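Side-chain contacts in purine nucleosidase, (IunH-1) (Sulfolobus solfataricus, PDB 3T8J), which is a purine nucleosidase of the nucleoside hydrolase family and holds a sodium ion at a metal site: residues M184-W187 and D188-I191; R222-S226 and T227-I231. One frame throughout, in Å; residues are numbered along the deposited sequence.

Contact 1 (M184-W187 and D188-I191)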
loop_
_atom_site.group_PDB
_atom_site.type_symbol
_atom_site.label_atom_id
_atom_site.label_comp_id
_atom_site.label_asym_id
_atom_site.label_seq_id
_atom_site.Cartn_x
_atom_site.Cartn_y
_atom_site.Cartn_z
ATOM N N MET A 184 11.446 12.812 -21.404
ATOM C CA MET A 184 10.036 12.427 -21.187
ATOM C C MET A 184 9.114 13.584 -21.568
ATOM O O MET A 184 9.311 14.720 -21.149
ATOM C CB MET A 184 9.875 12.084 -19.698
ATOM C CG MET A 184 8.562 11.817 -19.211
ATOM S SD MET A 184 8.780 11.704 -17.385
ATOM C CE MET A 184 7.755 10.381 -17.354
ATOM N N ILE A 185 8.075 13.264 -22.344
ATOM C CA ILE A 185 7.053 14.201 -22.780
ATOM C C ILE A 185 5.727 13.791 -22.105
ATOM O O ILE A 185 5.141 12.769 -22.468
ATOM C CB ILE A 185 6.897 14.172 -24.329
ATOM C CG1 ILE A 185 8.098 14.812 -25.077
ATOM C CG2 ILE A 185 5.678 14.974 -24.787
ATOM C CD1 ILE A 185 9.487 14.188 -24.837
ATOM N N PRO A 186 5.237 14.585 -21.140
ATOM C CA PRO A 186 4.012 14.212 -20.397
ATOM C C PRO A 186 2.698 14.550 -21.109
ATOM O O PRO A 186 2.622 15.530 -21.858
ATOM C CB PRO A 186 4.113 15.031 -19.095
ATOM C CG PRO A 186 5.455 15.661 -19.113
ATOM C CD PRO A 186 5.913 15.734 -20.501
ATOM N N TRP A 187 1.672 13.758 -20.807
ATOM C CA TRP A 187 0.324 14.018 -21.286
ATOM C C TRP A 187 -0.166 15.419 -20.945
ATOM O O TRP A 187 -0.783 16.095 -21.795
ATOM C CB TRP A 187 -0.629 13.009 -20.657
ATOM C CG TRP A 187 -2.097 13.257 -20.991
ATOM C CD1 TRP A 187 -3.054 13.805 -20.177
ATOM C CD2 TRP A 187 -2.730 12.979 -22.231
ATOM N NE1 TRP A 187 -4.261 13.891 -20.850
ATOM C CE2 TRP A 187 -4.083 13.379 -22.109
ATOM C CE3 TRP A 187 -2.298 12.411 -23.433
ATOM C CZ2 TRP A 187 -5.010 13.229 -23.157
ATOM C CZ3 TRP A 187 -3.227 12.272 -24.468
ATOM C CH2 TRP A 187 -4.554 12.668 -24.310
ATOM N N ASP A 188 0.056 15.860 -19.707
ATOM C CA ASP A 188 -0.497 17.135 -19.259
ATOM C C ASP A 188 0.319 18.356 -19.675
ATOM O O ASP A 188 -0.002 19.490 -19.292
ATOM C CB ASP A 188 -0.887 17.124 -17.774
ATOM C CG ASP A 188 0.198 16.622 -16.852
ATOM O OD1 ASP A 188 1.361 16.393 -17.295
ATOM O OD2 ASP A 188 -0.138 16.465 -15.633
ATOM N N VAL A 189 1.337 18.108 -20.507
ATOM C CA VAL A 189 2.003 19.137 -21.283
ATOM C C VAL A 189 1.423 19.147 -22.714
ATOM O O VAL A 189 1.017 20.196 -23.215
ATOM C CB VAL A 189 3.535 18.914 -21.275
ATOM C CG1 VAL A 189 4.232 19.774 -22.345
ATOM C CG2 VAL A 189 4.084 19.168 -19.870
ATOM N N ILE A 190 1.367 17.992 -23.361
ATOM C CA ILE A 190 0.951 17.961 -24.773
ATOM C C ILE A 190 -0.512 18.404 -24.968
ATOM O O ILE A 190 -0.819 18.941 -26.033
ATOM C CB ILE A 190 1.236 16.607 -25.483
ATOM C CG1 ILE A 190 0.382 15.494 -24.925
ATOM C CG2 ILE A 190 2.714 16.252 -25.422
ATOM C CD1 ILE A 190 -0.931 15.321 -25.734
ATOM N N ILE A 191 -1.377 18.246 -23.953
ATOM C CA ILE A 191 -2.783 18.680 -24.094
ATOM C C ILE A 191 -2.945 20.191 -24.187
ATOM O O ILE A 191 -4.018 20.670 -24.533
ATOM C CB ILE A 191 -3.739 18.127 -22.981
ATOM C CG1 ILE A 191 -3.319 18.604 -21.586
ATOM C CG2 ILE A 191 -3.832 16.601 -23.087
ATOM C CD1 ILE A 191 -4.218 18.068 -20.448
#
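The indole of Trp-187 receives the CG2 methyl of Ile-191 over one face, while the CD1 of Ile-190 comes in obliquely beside the benzene half. The CH-pi geometry is explicit: Ile-191 CG2 lies 3.7 Å from the centroid of the five-membered ring of Trp-187, 25° off the ring normal. The methyl is displaced toward the rim, with Ile-191 CG2 3.4 Å from Trp-187 CE2, and the two side chains cross at about a right angle. The torsion of Ile-191 accounts for this, since chi1 of 61° leaves CG2 opposite the carbonyl carbon, beside the backbone N, and turned to the indole. Ile-190 CD1 approaches more loosely, 4.0 Å from Trp-187 CE3.

At the strand end, Ile-185 CG2 meets Ile-190 CG2 at 3.3 Å, tighter than ordinary van der Waals contact, and helix 237-246 covers both residues. Pro-186 CG packs on Val-189 CG2 at 3.8 Å. The carbonyl O of Pro-186 takes two amides: Ile-190 N at 3.1 Å, in the carbonyl plane, and Val-189 N at 3.2 Å, above that plane. Ile-191 N bonds to Trp-187 O at 3.1 Å. The carboxylate of Asp-188 turns instead to the neighbouring loop, accepting the backbone amides of Val-151, Phe-152 and Ile-154.

Together these features describe a strand-to-helix junction: strand 182-185, a parallel strand of the central sheet hydrogen-bonded on its two flanks through Ile-185 to Val-146 and Met-184 to Val-292, runs through Pro-186 as N-cap into the short helix 187-190.

Contact 2 (R222-S226 and T227-I231)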
loop_
_atom_site.group_PDB
_atom_site.type_symbol
_atom_site.label_atom_id
_atom_site.label_comp_id
_atom_site.label_asym_id
_atom_site.label_seq_id
_atom_site.Cartn_x
_atom_site.Cartn_y
_atom_site.Cartn_z
ATOM N N ARG A 222 -10.660 12.512 -32.443
ATOM C CA ARG A 222 -10.999 13.918 -32.247
ATOM C C ARG A 222 -12.369 14.107 -31.564
ATOM O O ARG A 222 -12.517 14.905 -30.615
ATOM C CB ARG A 222 -10.946 14.651 -33.583
ATOM C CG ARG A 222 -11.208 16.144 -33.502
ATOM C CD ARG A 222 -11.121 16.808 -34.880
ATOM N NE ARG A 222 -11.258 18.271 -34.783
ATOM C CZ ARG A 222 -10.266 19.112 -34.467
ATOM N NH1 ARG A 222 -9.035 18.674 -34.219
ATOM N NH2 ARG A 222 -10.506 20.413 -34.385
ATOM N N GLN A 223 -13.383 13.377 -32.031
ATOM C CA GLN A 223 -14.696 13.449 -31.402
ATOM C C GLN A 223 -14.624 13.062 -29.923
ATOM O O GLN A 223 -15.211 13.740 -29.071
ATOM C CB GLN A 223 -15.724 12.557 -32.142
ATOM C CG GLN A 223 -17.188 12.796 -31.774
ATOM C CD GLN A 223 -17.637 12.199 -30.424
ATOM O OE1 GLN A 223 -17.095 11.193 -29.942
ATOM N NE2 GLN A 223 -18.653 12.811 -29.833
ATOM N N TYR A 224 -13.892 11.988 -29.612
ATOM C CA TYR A 224 -13.832 11.505 -28.244
ATOM C C TYR A 224 -13.055 12.497 -27.390
ATOM O O TYR A 224 -13.458 12.835 -26.272
ATOM C CB TYR A 224 -13.154 10.134 -28.179
ATOM C CG TYR A 224 -13.089 9.582 -26.785
ATOM C CD1 TYR A 224 -14.069 8.740 -26.302
ATOM C CD2 TYR A 224 -12.022 9.902 -25.943
ATOM C CE1 TYR A 224 -14.035 8.245 -25.021
ATOM C CE2 TYR A 224 -11.978 9.417 -24.659
ATOM C CZ TYR A 224 -12.964 8.580 -24.203
ATOM O OH TYR A 224 -12.919 8.076 -22.925
ATOM N N SER A 225 -11.922 12.951 -27.913
ATOM C CA SER A 225 -11.065 13.855 -27.135
ATOM C C SER A 225 -11.787 15.145 -26.751
ATOM O O SER A 225 -11.631 15.667 -25.632
ATOM C CB SER A 225 -9.794 14.180 -27.914
ATOM O OG SER A 225 -8.982 13.018 -28.076
ATOM N N SER A 226 -12.598 15.652 -27.671
ATOM C CA SER A 226 -13.350 16.873 -27.432
ATOM C C SER A 226 -14.522 16.678 -26.472
ATOM O O SER A 226 -14.784 17.528 -25.610
ATOM C CB SER A 226 -13.842 17.460 -28.764
ATOM O OG SER A 226 -12.752 17.960 -29.545
ATOM N N THR A 227 -15.227 15.560 -26.603
ATOM C CA THR A 227 -16.429 15.324 -25.804
ATOM C C THR A 227 -16.169 14.826 -24.379
ATOM O O THR A 227 -16.918 15.167 -23.455
ATOM C CB THR A 227 -17.363 14.333 -26.524
ATOM O OG1 THR A 227 -16.708 13.067 -26.663
ATOM C CG2 THR A 227 -17.732 14.872 -27.901
ATOM N N VAL A 228 -15.135 14.011 -24.195
ATOM C CA VAL A 228 -14.864 13.384 -22.897
ATOM C C VAL A 228 -13.779 14.110 -22.138
ATOM O O VAL A 228 -13.967 14.527 -20.988
ATOM C CB VAL A 228 -14.466 11.900 -23.066
ATOM C CG1 VAL A 228 -14.102 11.262 -21.729
ATOM C CG2 VAL A 228 -15.601 11.142 -23.725
ATOM N N GLN A 229 -12.635 14.267 -22.791
ATOM C CA GLN A 229 -11.459 14.869 -22.184
ATOM C C GLN A 229 -11.538 16.401 -22.193
ATOM O O GLN A 229 -10.746 17.087 -21.533
ATOM C CB GLN A 229 -10.206 14.376 -22.922
ATOM C CG GLN A 229 -10.071 12.833 -22.979
ATOM C CD GLN A 229 -9.485 12.291 -21.696
ATOM O OE1 GLN A 229 -8.805 13.016 -20.967
ATOM N NE2 GLN A 229 -9.760 11.027 -21.395
ATOM N N LYS A 230 -12.508 16.931 -22.944
ATOM C CA LYS A 230 -12.764 18.373 -23.009
ATOM C C LYS A 230 -11.573 19.125 -23.624
ATOM O O LYS A 230 -11.326 20.290 -23.295
ATOM C CB LYS A 230 -13.144 18.927 -21.618
ATOM C CG LYS A 230 -14.349 18.218 -20.954
ATOM C CD LYS A 230 -14.473 18.524 -19.444
ATOM C CE LYS A 230 -15.555 17.650 -18.772
ATOM N NZ LYS A 230 -15.536 17.656 -17.266
ATOM N N ILE A 231 -10.847 18.452 -24.514
ATOM C CA ILE A 231 -9.744 19.060 -25.242
ATOM C C ILE A 231 -10.354 19.842 -26.401
ATOM O O ILE A 231 -11.339 19.396 -27.006
ATOM C CB ILE A 231 -8.766 17.990 -25.778
ATOM C CG1 ILE A 231 -7.996 17.359 -24.606
ATOM C CG2 ILE A 231 -7.803 18.593 -26.824
ATOM C CD1 ILE A 231 -7.364 16.026 -24.946
#
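CG of Tyr-224 is trans to the backbone N (chi1 -179°), which carries the ring alongside the chain four residues on, where Val-228 CG2, itself opposite its carbonyl carbon, comes down on one face. This methyl is 3.7 Å from the centroid of the Tyr-224 ring and 19° off the ring normal, which identifies a CH-pi contact; it is displaced toward the CE1 side of the rim, with Val-228 CG2 3.5 Å from Tyr-224 CE1. The phenol's OH points across the interface, hydrogen-bonding to Asp-280 of the second subunit.

Thr-227 folds its hydroxyl back on the helix. OG1 gives its proton to Gln-223 O at 2.9 Å, and the same carbonyl accepts Thr-227 N at 3.1 Å; the two donors arrive from opposite faces of its plane, so one oxygen is doubly gripped. The bent chain of Gln-223 passes obliquely by Thr-227 CG2.

Val-228 N continues the helical pattern to Tyr-224 O at 2.9 Å. Beyond it the pattern changes, for Ile-231 N reaches back six positions to Ser-225 O at 3.1 Å. Ser-226 OG is hydrogen-bonded to Gly-233 O; Ile-231 O, 3.2 Å from Ser-226 OG, is a further possible acceptor, not settled.

Lys-230, with phi of 64°, is the first residue to leave helical geometry. The whole is a helix C-terminus where the chain departs at a residue of left-handed (positive phi) conformation, after helix 209-227.

Contact 1 lies in the core and contact 2 nearer the surface, with centres about 16 Å apart, yet they meet: Ile-231 CD1 is 4.0 Å from Ile-191 CG2 and 4.1 Å from Trp-187 CZ2. Each places a methyl over an aromatic face, but at different ends of a helix: its start in contact 1, its finish in contact 2. The buried junction is largely apolar, with its carboxylate satisfied by backbone amides of the same chain. The partly exposed helix end is richer in hydroxyls and amides and lies against a second subunit. Both also pack on Pro-235, ahead of helix 237-246.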